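Local coordinates for protein 2-dehydropantoate 2-reductase (Geobacter metallireducens, PDB 3HN2) that probably catalyses the NADPH-dependent reduction of 2-dehydropantoate (ketopantoate) to (R)-pantoate, the second step from 3-methyl-2-oxobutanoate in pantothenate biosynthesis, at residues 187-190 with 191-195; 82-85 with 86-89. One frame throughout, in Å; residues are numbered along the deposited sequence.

Contact 1: residues 187-190 with 191-195; sequences LVWN and IPFNG
With CG anti to the backbone N (chi1 -167°), Trp189 swings its indole toward the next turn of the helix, where Phe193, its CG anti to the carbonyl carbon (chi1 -64°), lays a phenyl ring over one indole face. The five-membered ring of Trp189 and the Phe193 ring form an offset stack, centroids 4.8 Å apart and planes at 25°. Phe193 CD1 sits over the rim, nearest Trp189 NE1 at 3.8 Å, while Phe193 CB stands 4.0 Å above the centroid of the Trp189 six-membered ring, a CH-pi contact almost on the ring normal. Trp189 NE1 itself is hydrogen-bonded to Thr249, and Phe127 meets the indole edge-to-face.

The i to i+4 stack belongs to helix 179-200 of the C-terminal domain, whose stretch here is buried among helices 211-229, 241-249 and 271-284. Pro192 kinks it: lacking an N-H, it brings Pro192 CD to 3.3 Å from Val188 O in place of a backbone bond. Around the kink Ile191 N still bonds Leu187 O at 3.1 Å, but the bonds from Phe193 N to Trp189 O and from Asn194 N to Asn190 O are weak. On another side of the helix, Ile191 CD1 reaches Leu187 CG at 4.1 Å.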
ATOM      1  N   LEU A 187      14.517  -6.569  -3.287  1.00 53.82           N
ATOM      2  CA  LEU A 187      14.621  -8.015  -3.064  1.00 42.56           C
ATOM      3  C   LEU A 187      13.998  -8.438  -1.738  1.00 40.79           C
ATOM      4  O   LEU A 187      13.503  -9.555  -1.616  1.00 46.45           O
ATOM      5  CB  LEU A 187      16.088  -8.473  -3.137  1.00 31.12           C
ATOM      6  CG  LEU A 187      16.607  -9.267  -4.347  1.00 37.04           C
ATOM      7  CD1 LEU A 187      15.681  -9.231  -5.572  1.00 11.10           C
ATOM      8  CD2 LEU A 187      18.038  -8.837  -4.734  1.00 31.81           C
ATOM      9  N   VAL A 188      14.023  -7.537  -0.756  1.00 42.88           N
ATOM     10  CA  VAL A 188      13.363  -7.751   0.530  1.00 44.41           C
ATOM     11  C   VAL A 188      11.850  -7.939   0.354  1.00 46.31           C
ATOM     12  O   VAL A 188      11.217  -8.652   1.127  1.00 39.88           O
ATOM     13  CB  VAL A 188      13.672  -6.612   1.535  1.00 44.24           C
ATOM     14  CG1 VAL A 188      12.829  -6.742   2.824  1.00 54.82           C
ATOM     15  CG2 VAL A 188      15.135  -6.621   1.894  1.00 26.27           C
ATOM     16  N   TRP A 189      11.290  -7.321  -0.683  1.00 45.35           N
ATOM     17  CA  TRP A 189       9.877  -7.493  -0.993  1.00 45.33           C
ATOM     18  C   TRP A 189       9.637  -8.637  -1.972  1.00 47.04           C
ATOM     19  O   TRP A 189       8.704  -9.441  -1.784  1.00 34.55           O
ATOM     20  CB  TRP A 189       9.268  -6.200  -1.552  1.00 38.71           C
ATOM     21  CG  TRP A 189       7.787  -6.275  -1.570  1.00 43.96           C
ATOM     22  CD1 TRP A 189       6.934  -5.924  -0.555  1.00 32.31           C
ATOM     23  CD2 TRP A 189       6.964  -6.778  -2.631  1.00 45.86           C
ATOM     24  NE1 TRP A 189       5.637  -6.154  -0.934  1.00 22.24           N
ATOM     25  CE2 TRP A 189       5.620  -6.690  -2.193  1.00 24.96           C
ATOM     26  CE3 TRP A 189       7.232  -7.289  -3.910  1.00 22.40           C
ATOM     27  CZ2 TRP A 189       4.545  -7.090  -2.991  1.00 21.40           C
ATOM     28  CZ3 TRP A 189       6.158  -7.698  -4.711  1.00 26.30           C
ATOM     29  CH2 TRP A 189       4.830  -7.594  -4.242  1.00 48.16           C
ATOM     30  N   ASN A 190      10.462  -8.679  -3.024  1.00 29.97           N
ATOM     31  CA  ASN A 190      10.271  -9.595  -4.152  1.00 27.07           C
ATOM     32  C   ASN A 190      10.473 -11.056  -3.811  1.00 31.62           C
ATOM     33  O   ASN A 190       9.920 -11.925  -4.471  1.00 44.90           O
ATOM     34  CB  ASN A 190      11.215  -9.237  -5.315  1.00 44.66           C
ATOM     35  CG  ASN A 190      10.546  -8.392  -6.392  1.00 53.90           C
ATOM     36  OD1 ASN A 190       9.442  -7.864  -6.208  1.00 41.96           O
ATOM     37  ND2 ASN A 190      11.224  -8.255  -7.526  1.00 64.40           N
ATOM     38  N   ILE A 191      11.285 -11.337  -2.799  1.00 28.64           N
ATOM     39  CA  ILE A 191      11.581 -12.724  -2.466  1.00 28.24           C
ATOM     40  C   ILE A 191      10.433 -13.417  -1.699  1.00 33.21           C
ATOM     41  O   ILE A 191       9.925 -14.420  -2.204  1.00 30.45           O
ATOM     42  CB  ILE A 191      13.014 -12.916  -1.885  1.00 28.51           C
ATOM     43  CG1 ILE A 191      14.047 -12.708  -3.008  1.00 40.41           C
ATOM     44  CG2 ILE A 191      13.177 -14.294  -1.266  1.00 36.42           C
ATOM     45  CD1 ILE A 191      15.504 -12.809  -2.583  1.00 25.98           C
ATOM     46  N   PRO A 192       9.999 -12.885  -0.519  1.00 34.29           N
ATOM     47  CA  PRO A 192       8.831 -13.530   0.129  1.00 37.41           C
ATOM     48  C   PRO A 192       7.570 -13.541  -0.726  1.00 28.35           C
ATOM     49  O   PRO A 192       6.916 -14.565  -0.824  1.00 30.34           O
ATOM     50  CB  PRO A 192       8.604 -12.694   1.397  1.00 30.04           C
ATOM     51  CG  PRO A 192       9.318 -11.408   1.141  1.00 42.17           C
ATOM     52  CD  PRO A 192      10.496 -11.761   0.298  1.00 31.60           C
ATOM     53  N   PHE A 193       7.287 -12.439  -1.404  1.00 41.58           N
ATOM     54  CA  PHE A 193       6.006 -12.288  -2.078  1.00 36.73           C
ATOM     55  C   PHE A 193       5.934 -12.853  -3.493  1.00 47.36           C
ATOM     56  O   PHE A 193       5.021 -13.618  -3.783  1.00 54.07           O
ATOM     57  CB  PHE A 193       5.504 -10.855  -1.939  1.00 35.34           C
ATOM     58  CG  PHE A 193       5.217 -10.476  -0.513  1.00 31.78           C
ATOM     59  CD1 PHE A 193       6.127  -9.724   0.219  1.00 17.33           C
ATOM     60  CD2 PHE A 193       4.053 -10.924   0.120  1.00 26.45           C
ATOM     61  CE1 PHE A 193       5.874  -9.388   1.551  1.00 48.62           C
ATOM     62  CE2 PHE A 193       3.793 -10.592   1.452  1.00 24.90           C
ATOM     63  CZ  PHE A 193       4.700  -9.827   2.170  1.00 33.16           C
ATOM     64  N   ASN A 194       6.890 -12.539  -4.367  1.00 44.23           N
ATOM     65  CA  ASN A 194       6.935 -13.254  -5.655  1.00 46.61           C
ATOM     66  C   ASN A 194       7.259 -14.749  -5.509  1.00 47.96           C
ATOM     67  O   ASN A 194       6.949 -15.540  -6.398  1.00 56.88           O
ATOM     68  CB  ASN A 194       7.870 -12.587  -6.665  1.00 52.91           C
ATOM     69  CG  ASN A 194       7.298 -11.308  -7.230  1.00 54.84           C
ATOM     70  OD1 ASN A 194       7.091 -10.335  -6.507  1.00 82.11           O
ATOM     71  ND2 ASN A 194       7.044 -11.300  -8.532  1.00 41.21           N
ATOM     72  N   GLY A 195       7.849 -15.127  -4.374  1.00 47.20           N
ATOM     73  CA  GLY A 195       8.084 -16.534  -4.039  1.00 43.18           C
ATOM     74  C   GLY A 195       6.871 -17.318  -3.555  1.00 38.99           C
ATOM     75  O   GLY A 195       6.473 -18.298  -4.186  1.00 40.13           O
TER

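Contact 2: residues 82-85 with 86-89; sequences NSRY and EELI
One face of the Arg84 guanidinium carries the carboxylate oxygen Glu87 OE1, 3.1 Å above the plane and displaced toward the rim, while Leu88 CD2 lies at the group's edge, near its plane. Glu87 OE1 is also 3.1 Å from Arg84 NH1, but no N-H points at it, and this salt bridge therefore rests on charge alone. The guanidinium and carboxylate planes are turned 34° from each other. Glu87 reaches back because its CG stands between the backbone N and the carbonyl carbon (chi1 59°), which also sets Glu87 CG 3.4 Å from Arg84 O. The oxygen lies against the aliphatic part of the arginine too, with Arg84 CG 3.6 Å from Glu87 OE1. With an alanine here in place of the arginine, the Glu87 carboxylate is likely to lose its charge partner within this turn and be freer to rotate.

Residues 85-89 form a short helix that follows strand 72-75 in the Rossmann-type NADP-binding domain, with Arg84 at the N-cap position just before it. The Arg84 carbonyl opens the helical bonding: Leu88 N donates to Arg84 O over 3.3 Å, moderately bent at 150°. Ile89 N gives the next bond, to Tyr85 O.

On the inward side, the Tyr85 ring has Asn82 CA over the centre of one face, and Ile89 CD1 approaches obliquely, 3.8 Å from Tyr85 CD2. The two side chains run alongside each other in the same direction, and both touch Val75 of strand 72-75; Tyr85 also packs on helix 108-115. The phenol OH is hydrogen-bonded to Gln103. Leu88 CD1 comes within 3.8 Å of Arg84 CB, placing a methyl group beside the base of the arginine chain.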
ATOM      1  N   ASN A  82      18.100 -13.307 -20.964  1.00 49.74           N
ATOM      2  CA  ASN A  82      19.339 -12.535 -20.823  1.00 53.92           C
ATOM      3  C   ASN A  82      20.515 -13.043 -21.668  1.00 61.42           C
ATOM      4  O   ASN A  82      21.488 -12.318 -21.874  1.00 64.51           O
ATOM      5  CB  ASN A  82      19.743 -12.409 -19.347  1.00 48.10           C
ATOM      6  CG  ASN A  82      19.051 -11.241 -18.636  1.00 55.68           C
ATOM      7  OD1 ASN A  82      18.187 -10.565 -19.200  1.00 56.67           O
ATOM      8  ND2 ASN A  82      19.445 -10.997 -17.391  1.00 34.66           N
ATOM      9  N   SER A  83      20.417 -14.280 -22.156  1.00 67.82           N
ATOM     10  CA  SER A  83      21.400 -14.837 -23.094  1.00 64.57           C
ATOM     11  C   SER A  83      21.295 -14.155 -24.454  1.00 64.58           C
ATOM     12  O   SER A  83      22.255 -14.133 -25.225  1.00 69.51           O
ATOM     13  CB  SER A  83      21.196 -16.344 -23.257  1.00 63.25           C
ATOM     14  OG  SER A  83      19.839 -16.644 -23.545  1.00 70.61           O
ATOM     15  N   ARG A  84      20.124 -13.583 -24.724  1.00 64.57           N
ATOM     16  CA  ARG A  84      19.847 -12.887 -25.974  1.00 62.72           C
ATOM     17  C   ARG A  84      20.253 -11.414 -25.938  1.00 62.78           C
ATOM     18  O   ARG A  84      19.897 -10.659 -26.844  1.00 68.65           O
ATOM     19  CB  ARG A  84      18.359 -12.998 -26.315  1.00 65.71           C
ATOM     20  CG  ARG A  84      17.903 -14.372 -26.756  1.00 68.18           C
ATOM     21  CD  ARG A  84      16.401 -14.387 -26.937  1.00 81.85           C
ATOM     22  NE  ARG A  84      16.004 -15.183 -28.096  1.00 93.91           N
ATOM     23  CZ  ARG A  84      15.677 -14.675 -29.281  1.00 96.26           C
ATOM     24  NH1 ARG A  84      15.691 -13.362 -29.483  1.00 85.28           N
ATOM     25  NH2 ARG A  84      15.331 -15.488 -30.271  1.00101.23           N
ATOM     26  N   TYR A  85      20.988 -11.015 -24.897  1.00 60.79           N
ATOM     27  CA  TYR A  85      21.464  -9.635 -24.735  1.00 56.80           C
ATOM     28  C   TYR A  85      22.246  -9.119 -25.939  1.00 54.72           C
ATOM     29  O   TYR A  85      21.980  -8.019 -26.428  1.00 56.40           O
ATOM     30  CB  TYR A  85      22.357  -9.508 -23.499  1.00 56.67           C
ATOM     31  CG  TYR A  85      21.672  -9.108 -22.209  1.00 62.40           C
ATOM     32  CD1 TYR A  85      22.303  -9.321 -20.983  1.00 64.34           C
ATOM     33  CD2 TYR A  85      20.411  -8.513 -22.204  1.00 47.38           C
ATOM     34  CE1 TYR A  85      21.701  -8.958 -19.792  1.00 58.72           C
ATOM     35  CE2 TYR A  85      19.798  -8.148 -21.011  1.00 61.54           C
ATOM     36  CZ  TYR A  85      20.454  -8.369 -19.811  1.00 61.56           C
ATOM     37  OH  TYR A  85      19.864  -8.015 -18.624  1.00 57.38           O
ATOM     38  N   GLU A  86      23.196  -9.926 -26.406  1.00 58.19           N
ATOM     39  CA  GLU A  86      24.117  -9.545 -27.478  1.00 62.34           C
ATOM     40  C   GLU A  86      23.411  -9.292 -28.809  1.00 60.83           C
ATOM     41  O   GLU A  86      23.605  -8.236 -29.410  1.00 52.91           O
ATOM     42  CB  GLU A  86      25.239 -10.586 -27.622  1.00 66.22           C
ATOM     43  CG  GLU A  86      26.325 -10.248 -28.647  1.00 72.41           C
ATOM     44  CD  GLU A  86      26.242 -11.113 -29.897  1.00 90.51           C
ATOM     45  OE1 GLU A  86      25.960 -10.566 -30.983  1.00 95.68           O
ATOM     46  OE2 GLU A  86      26.455 -12.342 -29.790  1.00 90.82           O
ATOM     47  N   GLU A  87      22.572 -10.232 -29.245  1.00 62.54           N
ATOM     48  CA  GLU A  87      21.856 -10.084 -30.522  1.00 62.31           C
ATOM     49  C   GLU A  87      20.862  -8.916 -30.541  1.00 58.68           C
ATOM     50  O   GLU A  87      20.727  -8.230 -31.557  1.00 60.68           O
ATOM     51  CB  GLU A  87      21.173 -11.395 -30.955  1.00 61.50           C
ATOM     52  CG  GLU A  87      20.148 -11.970 -29.978  1.00 66.03           C
ATOM     53  CD  GLU A  87      19.013 -12.717 -30.671  1.00 71.76           C
ATOM     54  OE1 GLU A  87      18.660 -13.822 -30.205  1.00 71.25           O
ATOM     55  OE2 GLU A  87      18.469 -12.204 -31.676  1.00 59.53           O
ATOM     56  N   LEU A  88      20.203  -8.677 -29.407  1.00 52.85           N
ATOM     57  CA  LEU A  88      19.124  -7.693 -29.325  1.00 48.55           C
ATOM     58  C   LEU A  88      19.579  -6.249 -29.111  1.00 45.34           C
ATOM     59  O   LEU A  88      18.880  -5.321 -29.509  1.00 48.15           O
ATOM     60  CB  LEU A  88      18.123  -8.083 -28.230  1.00 53.97           C
ATOM     61  CG  LEU A  88      17.258  -9.332 -28.416  1.00 46.43           C
ATOM     62  CD1 LEU A  88      16.602  -9.689 -27.102  1.00 50.74           C
ATOM     63  CD2 LEU A  88      16.210  -9.141 -29.504  1.00 60.24           C
ATOM     64  N   ILE A  89      20.736  -6.057 -28.482  1.00 46.07           N
ATOM     65  CA  ILE A  89      21.173  -4.713 -28.086  1.00 49.35           C
ATOM     66  C   ILE A  89      22.353  -4.157 -28.911  1.00 55.97           C
ATOM     67  O   ILE A  89      22.376  -2.962 -29.206  1.00 62.11           O
ATOM     68  CB  ILE A  89      21.398  -4.621 -26.536  1.00 53.00           C
ATOM     69  CG1 ILE A  89      20.082  -4.903 -25.798  1.00 54.74           C
ATOM     70  CG2 ILE A  89      21.920  -3.247 -26.106  1.00 47.27           C
ATOM     71  CD1 ILE A  89      20.248  -5.324 -24.350  1.00 50.39           C
TER

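Contact 1 is wholly buried in the C-terminal domain, whereas contact 2 is only partly buried at the start of a short helix in the nucleotide-binding domain; their centres are 26 Å apart, on opposite sides of the chain's centre, and they do not touch. No secondary-structure element is common to both. Contact 1 joins successive turns within one helix, while contact 2 joins a 3-10 turn and N-cap to the first turn of a helix, and the chemistry follows the surroundings. Within the long helix of 187-195, aromatic and aliphatic surfaces dominate and a proline breaks the regular bonding. At 82-89 an ion pair occupies the more exposed side, while tyrosine and isoleucine turn inward against the Rossmann-type sheet.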